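Local coordinates for Serine/threonine-protein kinase Tel1 (Chaetomium thermophilum, PDB 6SKY), which probably acts as a DNA damage sensor, a serine/threonine kinase that activates checkpoint signalling by phosphorylating [ST]-Q sites, at residues Glu2310-Leu2315 with Arg2365-Arg2370; Phe2373-Ile2378 with Glu2408-Glu2413. All blocks are in the same frame, centred on the assembly; numbering follows the deposited sequence.

How the interactions relate
Both contacts belong to the FAT region and share one long helix, 2348-2387, which meets two different partners along its length. Interaction 1 comes first along the chain: there the helix runs against 2306-2328, the preceding modelled helix, in a roughly antiparallel pair. Two turns further on, in interaction 2, the same helix lies beside the start of helix 2409-2418 with the two helices running the same way. The centres are about 16 Å apart, and the segments of the two do not touch beyond adjoining in sequence. The helix therefore links a projecting, surface-lying hairpin to the better buried layers of the FAT solenoid, away from the nucleotide and magnesium sites.

Interaction 1: residues Glu2310-Leu2315 with Arg2365-Arg2370; sequences EDLARL and RVEQTR
In a helical hairpin of the FAT domain, helices 2306-2328 and 2348-2387 run roughly antiparallel, and Leu2312 reaches from the first to Val2366, Glu2367 and Arg2370 on the second. The axes of the two segments stay 11.0 Å apart at an angle of 146°, so the seam is made by side-chain ends rather than by backbones in close touch. Leu2312 has CG anti to the backbone N (chi1 -178°), which sends its two methyls toward the facing helix to separate targets. Its CD1 lies 4.0 Å from CG1 of Val2366, and the same methyl meets the aliphatic CG of Glu2367, whose chain passes it at about a right angle. The other methyl, CD2, rests on the bend of Arg2370, 4.0 Å from CD.

That arginine turns at chi3 (68°), and the guanidinium lies oblique to the leucine methyl while NH1 donates a hydrogen bond to the carbonyl O of Leu2303, at the end of helix 2286-2303. Its aliphatic part thus packs on the hairpin partner as its charged end ties the helix to a third element. Cutting Leu2312 back to an alanine would remove both methyls and is likely to leave CG1 of Val2366 and CD of Arg2370 without their apolar neighbour across the seam. Leu2363, one turn before Val2366, also touches Leu2312 and Leu2315, extending the apolar strip along helix 2348-2387.

No hydrogen bond joins the two segments. On the far side of the first helix, Arg2314 packs against Pro2793 of the second subunit, which places the hairpin beside the dimer partner. One turn along from Leu2312, Leu2315 completes the seam: the branches of Val2366 are divided between the two leucines, CG2 lying 3.7 Å from CD1 of Leu2315.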
ATOM      1  N   GLU A2310     -18.038  -2.181  26.722  1.00 70.52           N
ATOM      2  CA  GLU A2310     -19.325  -2.815  26.455  1.00 70.52           C
ATOM      3  C   GLU A2310     -19.610  -3.936  27.446  1.00 70.52           C
ATOM      4  O   GLU A2310     -20.760  -4.136  27.842  1.00 70.52           O
ATOM      5  CB  GLU A2310     -19.364  -3.344  25.027  1.00 70.52           C
ATOM      6  CG  GLU A2310     -19.371  -2.263  23.973  1.00 70.52           C
ATOM      7  CD  GLU A2310     -19.101  -2.814  22.591  1.00 70.52           C
ATOM      8  OE1 GLU A2310     -19.278  -4.036  22.397  1.00 70.52           O
ATOM      9  OE2 GLU A2310     -18.701  -2.032  21.702  1.00 70.52           O
ATOM     10  N   ASP A2311     -18.583  -4.680  27.855  1.00 70.45           N
ATOM     11  CA  ASP A2311     -18.782  -5.718  28.861  1.00 70.45           C
ATOM     12  C   ASP A2311     -19.227  -5.117  30.184  1.00 70.45           C
ATOM     13  O   ASP A2311     -20.147  -5.625  30.835  1.00 70.45           O
ATOM     14  CB  ASP A2311     -17.499  -6.522  29.058  1.00 70.45           C
ATOM     15  CG  ASP A2311     -17.052  -7.228  27.804  1.00 70.45           C
ATOM     16  OD1 ASP A2311     -17.755  -7.126  26.776  1.00 70.45           O
ATOM     17  OD2 ASP A2311     -15.992  -7.887  27.844  1.00 70.45           O
ATOM     18  N   LEU A2312     -18.565  -4.042  30.610  1.00 66.94           N
ATOM     19  CA  LEU A2312     -18.946  -3.389  31.855  1.00 66.94           C
ATOM     20  C   LEU A2312     -20.352  -2.826  31.762  1.00 66.94           C
ATOM     21  O   LEU A2312     -21.134  -2.929  32.712  1.00 66.94           O
ATOM     22  CB  LEU A2312     -17.942  -2.290  32.199  1.00 66.94           C
ATOM     23  CG  LEU A2312     -18.150  -1.526  33.507  1.00 66.94           C
ATOM     24  CD1 LEU A2312     -17.919  -2.418  34.705  1.00 66.94           C
ATOM     25  CD2 LEU A2312     -17.243  -0.324  33.555  1.00 66.94           C
ATOM     26  N   ALA A2313     -20.708  -2.257  30.609  1.00 66.54           N
ATOM     27  CA  ALA A2313     -22.050  -1.715  30.438  1.00 66.54           C
ATOM     28  C   ALA A2313     -23.103  -2.813  30.466  1.00 66.54           C
ATOM     29  O   ALA A2313     -24.173  -2.641  31.061  1.00 66.54           O
ATOM     30  CB  ALA A2313     -22.134  -0.931  29.132  1.00 66.54           C
ATOM     31  N   ARG A2314     -22.825  -3.945  29.818  1.00 65.81           N
ATOM     32  CA  ARG A2314     -23.762  -5.060  29.822  1.00 65.81           C
ATOM     33  C   ARG A2314     -23.960  -5.599  31.230  1.00 65.81           C
ATOM     34  O   ARG A2314     -25.091  -5.843  31.659  1.00 65.81           O
ATOM     35  CB  ARG A2314     -23.266  -6.160  28.883  1.00 65.81           C
ATOM     36  CG  ARG A2314     -24.059  -7.454  28.972  1.00 65.81           C
ATOM     37  CD  ARG A2314     -23.533  -8.520  28.025  1.00 65.81           C
ATOM     38  NE  ARG A2314     -22.184  -8.943  28.370  1.00 65.81           N
ATOM     39  CZ  ARG A2314     -21.907  -9.895  29.251  1.00 65.81           C
ATOM     40  NH1 ARG A2314     -20.649 -10.220  29.509  1.00 65.81           N
ATOM     41  NH2 ARG A2314     -22.889 -10.519  29.880  1.00 65.81           N
ATOM     42  N   LEU A2315     -22.869  -5.785  31.971  1.00 66.82           N
ATOM     43  CA  LEU A2315     -23.004  -6.260  33.341  1.00 66.82           C
ATOM     44  C   LEU A2315     -23.736  -5.249  34.213  1.00 66.82           C
ATOM     45  O   LEU A2315     -24.483  -5.638  35.116  1.00 66.82           O
ATOM     46  CB  LEU A2315     -21.630  -6.578  33.921  1.00 66.82           C
ATOM     47  CG  LEU A2315     -20.841  -7.657  33.180  1.00 66.82           C
ATOM     48  CD1 LEU A2315     -19.452  -7.788  33.761  1.00 66.82           C
ATOM     49  CD2 LEU A2315     -21.563  -8.984  33.231  1.00 66.82           C
ATOM     50  N   ARG A2365     -15.468  -8.381  40.208  1.00 65.08           N
ATOM     51  CA  ARG A2365     -14.257  -8.845  39.538  1.00 65.08           C
ATOM     52  C   ARG A2365     -13.845  -7.890  38.424  1.00 65.08           C
ATOM     53  O   ARG A2365     -12.673  -7.492  38.327  1.00 65.08           O
ATOM     54  CB  ARG A2365     -14.479 -10.254  38.993  1.00 65.08           C
ATOM     55  CG  ARG A2365     -13.216 -10.968  38.568  1.00 65.08           C
ATOM     56  CD  ARG A2365     -13.539 -12.345  38.041  1.00 65.08           C
ATOM     57  NE  ARG A2365     -14.536 -12.284  36.981  1.00 65.08           N
ATOM     58  CZ  ARG A2365     -14.247 -12.137  35.694  1.00 65.08           C
ATOM     59  NH1 ARG A2365     -15.219 -12.085  34.795  1.00 65.08           N
ATOM     60  NH2 ARG A2365     -12.984 -12.040  35.306  1.00 65.08           N
ATOM     61  N   VAL A2366     -14.800  -7.495  37.580  1.00 59.63           N
ATOM     62  CA  VAL A2366     -14.461  -6.625  36.453  1.00 59.63           C
ATOM     63  C   VAL A2366     -13.967  -5.265  36.940  1.00 59.63           C
ATOM     64  O   VAL A2366     -12.969  -4.728  36.437  1.00 59.63           O
ATOM     65  CB  VAL A2366     -15.661  -6.483  35.504  1.00 59.63           C
ATOM     66  CG1 VAL A2366     -15.372  -5.449  34.450  1.00 59.63           C
ATOM     67  CG2 VAL A2366     -15.950  -7.803  34.854  1.00 59.63           C
ATOM     68  N   GLU A2367     -14.652  -4.686  37.922  1.00 60.77           N
ATOM     69  CA  GLU A2367     -14.240  -3.378  38.408  1.00 60.77           C
ATOM     70  C   GLU A2367     -12.892  -3.429  39.108  1.00 60.77           C
ATOM     71  O   GLU A2367     -12.132  -2.459  39.044  1.00 60.77           O
ATOM     72  CB  GLU A2367     -15.294  -2.807  39.342  1.00 60.77           C
ATOM     73  CG  GLU A2367     -16.524  -2.309  38.635  1.00 60.77           C
ATOM     74  CD  GLU A2367     -17.603  -1.917  39.606  1.00 60.77           C
ATOM     75  OE1 GLU A2367     -17.417  -2.161  40.814  1.00 60.77           O
ATOM     76  OE2 GLU A2367     -18.634  -1.368  39.171  1.00 60.77           O
ATOM     77  N   GLN A2368     -12.565  -4.535  39.769  1.00 55.32           N
ATOM     78  CA  GLN A2368     -11.247  -4.638  40.382  1.00 55.32           C
ATOM     79  C   GLN A2368     -10.156  -4.728  39.325  1.00 55.32           C
ATOM     80  O   GLN A2368      -9.079  -4.138  39.480  1.00 55.32           O
ATOM     81  CB  GLN A2368     -11.196  -5.844  41.311  1.00 55.32           C
ATOM     82  CG  GLN A2368      -9.939  -5.905  42.129  1.00 55.32           C
ATOM     83  CD  GLN A2368      -9.774  -4.687  43.006  1.00 55.32           C
ATOM     84  OE1 GLN A2368     -10.743  -4.176  43.563  1.00 55.32           O
ATOM     85  NE2 GLN A2368      -8.542  -4.206  43.129  1.00 55.32           N
ATOM     86  N   THR A2369     -10.416  -5.456  38.241  1.00 50.02           N
ATOM     87  CA  THR A2369      -9.465  -5.475  37.134  1.00 50.02           C
ATOM     88  C   THR A2369      -9.220  -4.070  36.596  1.00 50.02           C
ATOM     89  O   THR A2369      -8.070  -3.659  36.379  1.00 50.02           O
ATOM     90  CB  THR A2369      -9.974  -6.399  36.034  1.00 50.02           C
ATOM     91  OG1 THR A2369      -9.633  -7.750  36.356  1.00 50.02           O
ATOM     92  CG2 THR A2369      -9.363  -6.045  34.714  1.00 50.02           C
ATOM     93  N   ARG A2370     -10.296  -3.304  36.400  1.00 49.19           N
ATOM     94  CA  ARG A2370     -10.139  -1.945  35.888  1.00 49.19           C
ATOM     95  C   ARG A2370      -9.426  -1.032  36.879  1.00 49.19           C
ATOM     96  O   ARG A2370      -8.672  -0.142  36.468  1.00 49.19           O
ATOM     97  CB  ARG A2370     -11.496  -1.364  35.528  1.00 49.19           C
ATOM     98  CG  ARG A2370     -12.221  -2.140  34.475  1.00 49.19           C
ATOM     99  CD  ARG A2370     -13.439  -1.389  34.020  1.00 49.19           C
ATOM    100  NE  ARG A2370     -13.091  -0.183  33.287  1.00 49.19           N
ATOM    101  CZ  ARG A2370     -12.811  -0.162  31.991  1.00 49.19           C
ATOM    102  NH1 ARG A2370     -12.511   0.977  31.394  1.00 49.19           N
ATOM    103  NH2 ARG A2370     -12.829  -1.284  31.293  1.00 49.19           N
TER

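Interaction 2: residues Phe2373-Ile2378 with Glu2408-Glu2413; sequences FLKLCI and EEVANE
Lys2375 and Val2410 cross at about a right angle, the extended lysine chain passing over both methyls of the valine. CG of Lys2375 lies 3.5 Å from CG1 of Val2410. Further along the lysine, CE meets both valine methyls, at 3.5 Å from CG1 of Val2410 and slightly more from CG2. The lysine thereby spends its methylenes on apolar cover at the exposed margin of the contact.

Deeper in, Ile2378 is extended at chi2 (-180°), which carries CD1 out to 3.7 Å from the CB of Ala2411. Leu2374, one turn earlier, approaches the same CB more loosely with CD2. That leucine methyl also lies against the carboxylate of Glu2408, 3.5 Å from OE1, the two side chains meeting at a slant. Glu2408 holds the N-cap position of helix 2409-2418.

The small alanine lets the backbones come near, with the CA atoms of Lys2375 and Ala2411 6.4 Å apart. With segment axes inclined at 28°, helices 2348-2387 and 2409-2418 lie side by side, and the intervening helix 2394-2404 packs Phe2398 and Leu2401 on Ile2378 and bonds through Trp2402 to Asn2412, as in the alpha-solenoid packing of FAT regions.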
ATOM      1  N   PHE A2373      -5.734  -1.723  36.578  1.00 40.52           N
ATOM      2  CA  PHE A2373      -5.202  -1.097  35.373  1.00 40.52           C
ATOM      3  C   PHE A2373      -5.019   0.400  35.557  1.00 40.52           C
ATOM      4  O   PHE A2373      -4.033   0.972  35.087  1.00 40.52           O
ATOM      5  CB  PHE A2373      -6.109  -1.366  34.184  1.00 40.52           C
ATOM      6  CG  PHE A2373      -5.820  -2.647  33.488  1.00 40.52           C
ATOM      7  CD1 PHE A2373      -4.546  -3.158  33.461  1.00 40.52           C
ATOM      8  CD2 PHE A2373      -6.827  -3.348  32.866  1.00 40.52           C
ATOM      9  CE1 PHE A2373      -4.282  -4.329  32.826  1.00 40.52           C
ATOM     10  CE2 PHE A2373      -6.564  -4.524  32.232  1.00 40.52           C
ATOM     11  CZ  PHE A2373      -5.292  -5.013  32.211  1.00 40.52           C
ATOM     12  N   LEU A2374      -5.959   1.055  36.236  1.00 37.97           N
ATOM     13  CA  LEU A2374      -5.833   2.490  36.468  1.00 37.97           C
ATOM     14  C   LEU A2374      -4.620   2.808  37.331  1.00 37.97           C
ATOM     15  O   LEU A2374      -3.863   3.744  37.041  1.00 37.97           O
ATOM     16  CB  LEU A2374      -7.102   3.025  37.117  1.00 37.97           C
ATOM     17  CG  LEU A2374      -7.125   4.514  37.418  1.00 37.97           C
ATOM     18  CD1 LEU A2374      -7.282   5.290  36.142  1.00 37.97           C
ATOM     19  CD2 LEU A2374      -8.242   4.826  38.372  1.00 37.97           C
ATOM     20  N   LYS A2375      -4.434   2.057  38.415  1.00 37.02           N
ATOM     21  CA  LYS A2375      -3.253   2.251  39.250  1.00 37.02           C
ATOM     22  C   LYS A2375      -1.975   2.144  38.435  1.00 37.02           C
ATOM     23  O   LYS A2375      -1.104   3.018  38.505  1.00 37.02           O
ATOM     24  CB  LYS A2375      -3.227   1.228  40.380  1.00 37.02           C
ATOM     25  CG  LYS A2375      -3.940   1.648  41.627  1.00 37.02           C
ATOM     26  CD  LYS A2375      -3.897   0.536  42.650  1.00 37.02           C
ATOM     27  CE  LYS A2375      -4.670   0.905  43.900  1.00 37.02           C
ATOM     28  NZ  LYS A2375      -4.683  -0.187  44.915  1.00 37.02           N
ATOM     29  N   LEU A2376      -1.839   1.064  37.667  1.00 32.54           N
ATOM     30  CA  LEU A2376      -0.608   0.856  36.915  1.00 32.54           C
ATOM     31  C   LEU A2376      -0.402   1.944  35.874  1.00 32.54           C
ATOM     32  O   LEU A2376       0.725   2.394  35.654  1.00 32.54           O
ATOM     33  CB  LEU A2376      -0.622  -0.513  36.252  1.00 32.54           C
ATOM     34  CG  LEU A2376      -0.596  -1.703  37.193  1.00 32.54           C
ATOM     35  CD1 LEU A2376      -0.716  -2.969  36.399  1.00 32.54           C
ATOM     36  CD2 LEU A2376       0.680  -1.690  37.976  1.00 32.54           C
ATOM     37  N   CYS A2377      -1.481   2.395  35.240  1.00 32.42           N
ATOM     38  CA  CYS A2377      -1.368   3.432  34.222  1.00 32.42           C
ATOM     39  C   CYS A2377      -0.842   4.728  34.817  1.00 32.42           C
ATOM     40  O   CYS A2377       0.112   5.320  34.301  1.00 32.42           O
ATOM     41  CB  CYS A2377      -2.729   3.649  33.566  1.00 32.42           C
ATOM     42  SG  CYS A2377      -2.724   4.683  32.112  1.00 32.42           S
ATOM     43  N   ILE A2378      -1.448   5.186  35.912  1.00 30.84           N
ATOM     44  CA  ILE A2378      -1.020   6.454  36.493  1.00 30.84           C
ATOM     45  C   ILE A2378       0.402   6.349  37.023  1.00 30.84           C
ATOM     46  O   ILE A2378       1.237   7.237  36.790  1.00 30.84           O
ATOM     47  CB  ILE A2378      -2.006   6.902  37.584  1.00 30.84           C
ATOM     48  CG1 ILE A2378      -3.227   7.544  36.946  1.00 30.84           C
ATOM     49  CG2 ILE A2378      -1.359   7.880  38.515  1.00 30.84           C
ATOM     50  CD1 ILE A2378      -4.230   8.007  37.930  1.00 30.84           C
ATOM     51  N   GLU A2408     -11.957   9.285  42.483  1.00 56.05           N
ATOM     52  CA  GLU A2408     -11.507   7.952  42.852  1.00 56.05           C
ATOM     53  C   GLU A2408     -10.245   8.023  43.694  1.00 56.05           C
ATOM     54  O   GLU A2408      -9.171   8.336  43.180  1.00 56.05           O
ATOM     55  CB  GLU A2408     -11.272   7.124  41.594  1.00 56.05           C
ATOM     56  CG  GLU A2408     -12.350   7.317  40.549  1.00 56.05           C
ATOM     57  CD  GLU A2408     -12.376   6.205  39.534  1.00 56.05           C
ATOM     58  OE1 GLU A2408     -11.513   5.308  39.615  1.00 56.05           O
ATOM     59  OE2 GLU A2408     -13.262   6.218  38.657  1.00 56.05           O
ATOM     60  N   GLU A2409     -10.361   7.719  44.986  1.00 54.73           N
ATOM     61  CA  GLU A2409      -9.264   7.959  45.914  1.00 54.73           C
ATOM     62  C   GLU A2409      -8.047   7.090  45.634  1.00 54.73           C
ATOM     63  O   GLU A2409      -6.954   7.405  46.113  1.00 54.73           O
ATOM     64  CB  GLU A2409      -9.738   7.744  47.348  1.00 54.73           C
ATOM     65  CG  GLU A2409      -9.082   8.670  48.355  1.00 54.73           C
ATOM     66  CD  GLU A2409      -9.347  10.141  48.065  1.00 54.73           C
ATOM     67  OE1 GLU A2409     -10.394  10.458  47.465  1.00 54.73           O
ATOM     68  OE2 GLU A2409      -8.504  10.982  48.438  1.00 54.73           O
ATOM     69  N   VAL A2410      -8.207   6.015  44.865  1.00 49.82           N
ATOM     70  CA  VAL A2410      -7.069   5.180  44.507  1.00 49.82           C
ATOM     71  C   VAL A2410      -6.113   5.941  43.594  1.00 49.82           C
ATOM     72  O   VAL A2410      -4.884   5.901  43.774  1.00 49.82           O
ATOM     73  CB  VAL A2410      -7.580   3.879  43.868  1.00 49.82           C
ATOM     74  CG1 VAL A2410      -6.755   3.497  42.667  1.00 49.82           C
ATOM     75  CG2 VAL A2410      -7.589   2.766  44.897  1.00 49.82           C
ATOM     76  N   ALA A2411      -6.662   6.657  42.612  1.00 45.23           N
ATOM     77  CA  ALA A2411      -5.837   7.489  41.750  1.00 45.23           C
ATOM     78  C   ALA A2411      -5.106   8.544  42.556  1.00 45.23           C
ATOM     79  O   ALA A2411      -3.924   8.811  42.321  1.00 45.23           O
ATOM     80  CB  ALA A2411      -6.697   8.139  40.673  1.00 45.23           C
ATOM     81  N   ASN A2412      -5.787   9.145  43.525  1.00 43.96           N
ATOM     82  CA  ASN A2412      -5.149  10.183  44.316  1.00 43.96           C
ATOM     83  C   ASN A2412      -4.069   9.618  45.221  1.00 43.96           C
ATOM     84  O   ASN A2412      -3.066  10.287  45.459  1.00 43.96           O
ATOM     85  CB  ASN A2412      -6.194  10.943  45.117  1.00 43.96           C
ATOM     86  CG  ASN A2412      -7.165  11.675  44.232  1.00 43.96           C
ATOM     87  OD1 ASN A2412      -6.794  12.173  43.178  1.00 43.96           O
ATOM     88  ND2 ASN A2412      -8.418  11.733  44.645  1.00 43.96           N
ATOM     89  N   GLU A2413      -4.220   8.386  45.704  1.00 43.88           N
ATOM     90  CA  GLU A2413      -3.141   7.798  46.491  1.00 43.88           C
ATOM     91  C   GLU A2413      -1.913   7.529  45.635  1.00 43.88           C
ATOM     92  O   GLU A2413      -0.783   7.819  46.051  1.00 43.88           O
ATOM     93  CB  GLU A2413      -3.606   6.512  47.165  1.00 43.88           C
ATOM     94  CG  GLU A2413      -4.709   6.714  48.176  1.00 43.88           C
ATOM     95  CD  GLU A2413      -4.376   7.765  49.214  1.00 43.88           C
ATOM     96  OE1 GLU A2413      -3.195   7.866  49.608  1.00 43.88           O
ATOM     97  OE2 GLU A2413      -5.298   8.491  49.636  1.00 43.88           O
TER